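PDB 1YDG: NAD(P)H dehydrogenase (quinone) from Deinococcus radiodurans, which catalyses the NAD(P)H-dependent reduction of quinones to quinols as an FMN-binding homotetramer of the flavodoxin-like fold. Local coordinates for residues G153-V158 with V190-E195. Sequence-based numbering, arbitrary orientation.
Sequences GYTDEV and VRRQVE
The guanidinium of Arg-192 carries the methyl of Thr-155 over one face, with CG2 offset toward the rim and 3.8 Å from NH1, while the guanidinium of Arg-191 meets Asp-156 at its edge, near its own plane. The Arg-192 chain runs extended from CG to NE and crosses the threonine at about a right angle, and OG1 of Thr-155 lies 3.4 Å from Arg-192 CD. That hydroxyl has its polar partners elsewhere, in His-188, one turn before Arg-192 on helix 180-204, and in the carbonyl of Pro-152. NH1 of Arg-192 is hydrogen-bonded to OD1 of Asn-115 of the second subunit. Asp-156 and Arg-191 form a long salt bridge, OD2 to NH2 3.8 Å, with the two planes turned 65° apart. The arginine chain bends at chi3 (70°), and its NH2 also makes a weak hydrogen bond to His-188. Asp-156 sits at the N-cap of the weakly bonded helix 157-162, its OD1 accepting from Val-158 N at 3.3 Å on the anti side. The long separation of the charged pair suggests a mainly electrostatic link, probably weak, between this helix start and helix 180-204, whereas Thr-155 packs against an arginine that also bonds across the subunit interface.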
ATOM      1  N   GLY B 153      14.987   7.826  -2.021  1.00 19.42           N
ATOM      2  CA  GLY B 153      14.335   9.027  -2.536  1.00 21.51           C
ATOM      3  C   GLY B 153      15.019   9.460  -3.831  1.00 23.11           C
ATOM      4  O   GLY B 153      15.438   8.618  -4.636  1.00 22.43           O
ATOM      5  N   TYR B 154      15.150  10.768  -4.021  1.00 25.74           N
ATOM      6  CA  TYR B 154      15.821  11.315  -5.196  1.00 28.26           C
ATOM      7  C   TYR B 154      17.132  11.989  -4.809  1.00 30.65           C
ATOM      8  O   TYR B 154      17.529  12.992  -5.405  1.00 31.65           O
ATOM      9  CB  TYR B 154      14.904  12.313  -5.900  1.00 27.57           C
ATOM     10  CG  TYR B 154      13.667  11.688  -6.490  1.00 27.47           C
ATOM     11  CD1 TYR B 154      12.504  11.581  -5.746  1.00 26.39           C
ATOM     12  CD2 TYR B 154      13.657  11.214  -7.801  1.00 27.46           C
ATOM     13  CE1 TYR B 154      11.367  11.008  -6.272  1.00 26.41           C
ATOM     14  CE2 TYR B 154      12.522  10.652  -8.342  1.00 27.41           C
ATOM     15  CZ  TYR B 154      11.378  10.549  -7.567  1.00 26.18           C
ATOM     16  OH  TYR B 154      10.245   9.994  -8.087  1.00 26.64           O
ATOM     17  N   THR B 155      17.824  11.421  -3.832  1.00 33.54           N
ATOM     18  CA  THR B 155      19.009  12.066  -3.284  1.00 35.71           C
ATOM     19  C   THR B 155      20.224  12.071  -4.233  1.00 38.27           C
ATOM     20  O   THR B 155      21.234  12.716  -3.929  1.00 39.05           O
ATOM     21  CB  THR B 155      19.367  11.495  -1.893  1.00 35.45           C
ATOM     22  OG1 THR B 155      19.463  10.070  -1.954  1.00 33.82           O
ATOM     23  CG2 THR B 155      18.300  11.898  -0.875  1.00 35.42           C
ATOM     24  N   ASP B 156      20.128  11.383  -5.377  1.00 41.30           N
ATOM     25  CA  ASP B 156      21.097  11.558  -6.492  1.00 42.92           C
ATOM     26  C   ASP B 156      20.344  11.855  -7.798  1.00 44.97           C
ATOM     27  O   ASP B 156      19.136  11.635  -7.878  1.00 45.69           O
ATOM     28  CB  ASP B 156      21.971  10.304  -6.650  1.00 43.12           C
ATOM     29  CG  ASP B 156      23.360  10.610  -7.219  1.00 42.86           C
ATOM     30  OD1 ASP B 156      23.463  10.941  -8.421  1.00 45.34           O
ATOM     31  OD2 ASP B 156      24.355  10.505  -6.467  1.00 44.05           O
ATOM     32  N   GLU B 157      21.040  12.354  -8.822  1.00 47.19           N
ATOM     33  CA  GLU B 157      20.399  12.573 -10.138  1.00 48.17           C
ATOM     34  C   GLU B 157      20.497  11.336 -11.021  1.00 49.20           C
ATOM     35  O   GLU B 157      20.149  11.384 -12.201  1.00 49.53           O
ATOM     36  CB  GLU B 157      20.987  13.775 -10.900  1.00 48.51           C
ATOM     37  CG  GLU B 157      19.946  14.488 -11.794  1.00 48.66           C
ATOM     38  CD  GLU B 157      20.549  15.213 -13.001  1.00 49.76           C
ATOM     39  OE1 GLU B 157      21.702  15.714 -12.898  1.00 51.95           O
ATOM     40  OE2 GLU B 157      19.856  15.288 -14.052  1.00 51.00           O
ATOM     41  N   VAL B 158      20.981  10.235 -10.454  1.00 50.30           N
ATOM     42  CA  VAL B 158      21.021   8.956 -11.156  1.00 50.82           C
ATOM     43  C   VAL B 158      19.811   8.075 -10.801  1.00 51.42           C
ATOM     44  O   VAL B 158      19.660   6.972 -11.339  1.00 51.64           O
ATOM     45  CB  VAL B 158      22.367   8.233 -10.899  1.00 51.08           C
ATOM     46  CG1 VAL B 158      22.280   7.241  -9.702  1.00 50.88           C
ATOM     47  CG2 VAL B 158      22.838   7.565 -12.185  1.00 51.60           C
ATOM     48  N   VAL B 190      22.872   2.052  -1.652  1.00 16.06           N
ATOM     49  CA  VAL B 190      23.668   1.304  -0.684  1.00 16.23           C
ATOM     50  C   VAL B 190      24.699   2.213  -0.021  1.00 16.67           C
ATOM     51  O   VAL B 190      24.845   2.188   1.191  1.00 16.08           O
ATOM     52  CB  VAL B 190      24.361   0.091  -1.344  1.00 16.48           C
ATOM     53  CG1 VAL B 190      25.273  -0.654  -0.337  1.00 15.51           C
ATOM     54  CG2 VAL B 190      23.318  -0.886  -1.923  1.00 16.08           C
ATOM     55  N   ARG B 191      25.397   3.031  -0.814  1.00 17.43           N
ATOM     56  CA  ARG B 191      26.402   3.944  -0.282  1.00 18.04           C
ATOM     57  C   ARG B 191      25.742   4.872   0.753  1.00 17.13           C
ATOM     58  O   ARG B 191      26.247   5.092   1.847  1.00 16.64           O
ATOM     59  CB  ARG B 191      27.063   4.721  -1.439  1.00 18.44           C
ATOM     60  CG  ARG B 191      27.965   5.886  -1.052  1.00 20.27           C
ATOM     61  CD  ARG B 191      28.641   6.510  -2.289  1.00 23.14           C
ATOM     62  NE  ARG B 191      27.660   7.222  -3.125  1.00 28.01           N
ATOM     63  CZ  ARG B 191      27.313   6.918  -4.387  1.00 29.40           C
ATOM     64  NH1 ARG B 191      27.875   5.905  -5.053  1.00 31.26           N
ATOM     65  NH2 ARG B 191      26.390   7.660  -5.002  1.00 30.76           N
ATOM     66  N   ARG B 192      24.579   5.379   0.396  1.00 16.93           N
ATOM     67  CA  ARG B 192      23.837   6.265   1.264  1.00 16.63           C
ATOM     68  C   ARG B 192      23.416   5.576   2.552  1.00 15.51           C
ATOM     69  O   ARG B 192      23.558   6.138   3.631  1.00 15.03           O
ATOM     70  CB  ARG B 192      22.622   6.759   0.504  1.00 16.62           C
ATOM     71  CG  ARG B 192      21.615   7.457   1.345  1.00 18.24           C
ATOM     72  CD  ARG B 192      20.471   7.957   0.452  1.00 19.13           C
ATOM     73  NE  ARG B 192      19.328   8.283   1.285  1.00 21.02           N
ATOM     74  CZ  ARG B 192      19.233   9.383   2.009  1.00 21.34           C
ATOM     75  NH1 ARG B 192      20.213  10.283   1.993  1.00 23.76           N
ATOM     76  NH2 ARG B 192      18.160   9.584   2.756  1.00 21.52           N
ATOM     77  N   GLN B 193      22.886   4.364   2.434  1.00 14.64           N
ATOM     78  CA  GLN B 193      22.473   3.603   3.616  1.00 14.66           C
ATOM     79  C   GLN B 193      23.637   3.310   4.557  1.00 14.46           C
ATOM     80  O   GLN B 193      23.487   3.400   5.779  1.00 14.46           O
ATOM     81  CB  GLN B 193      21.761   2.309   3.214  1.00 14.41           C
ATOM     82  CG  GLN B 193      21.365   1.429   4.402  1.00 13.84           C
ATOM     83  CD  GLN B 193      20.448   0.304   4.031  1.00 12.36           C
ATOM     84  OE1 GLN B 193      20.069   0.162   2.880  1.00 10.84           O
ATOM     85  NE2 GLN B 193      20.076  -0.519   5.022  1.00 11.70           N
ATOM     86  N   VAL B 194      24.791   2.968   3.996  1.00 14.88           N
ATOM     87  CA  VAL B 194      26.000   2.722   4.804  1.00 15.39           C
ATOM     88  C   VAL B 194      26.421   3.991   5.548  1.00 15.61           C
ATOM     89  O   VAL B 194      26.687   3.942   6.742  1.00 15.64           O
ATOM     90  CB  VAL B 194      27.167   2.185   3.927  1.00 15.34           C
ATOM     91  CG1 VAL B 194      28.510   2.245   4.671  1.00 14.76           C
ATOM     92  CG2 VAL B 194      26.868   0.780   3.458  1.00 14.76           C
ATOM     93  N   GLU B 195      26.443   5.122   4.841  1.00 16.56           N
ATOM     94  CA  GLU B 195      26.734   6.432   5.464  1.00 17.50           C
ATOM     95  C   GLU B 195      25.758   6.805   6.597  1.00 17.01           C
ATOM     96  O   GLU B 195      26.183   7.212   7.687  1.00 17.67           O
ATOM     97  CB  GLU B 195      26.760   7.533   4.396  1.00 17.87           C
ATOM     98  CG  GLU B 195      27.973   7.436   3.466  1.00 20.51           C
ATOM     99  CD  GLU B 195      27.890   8.338   2.231  1.00 21.31           C
ATOM    100  OE1 GLU B 195      26.932   9.148   2.117  1.00 25.69           O
ATOM    101  OE2 GLU B 195      28.801   8.234   1.370  1.00 26.31           O
TER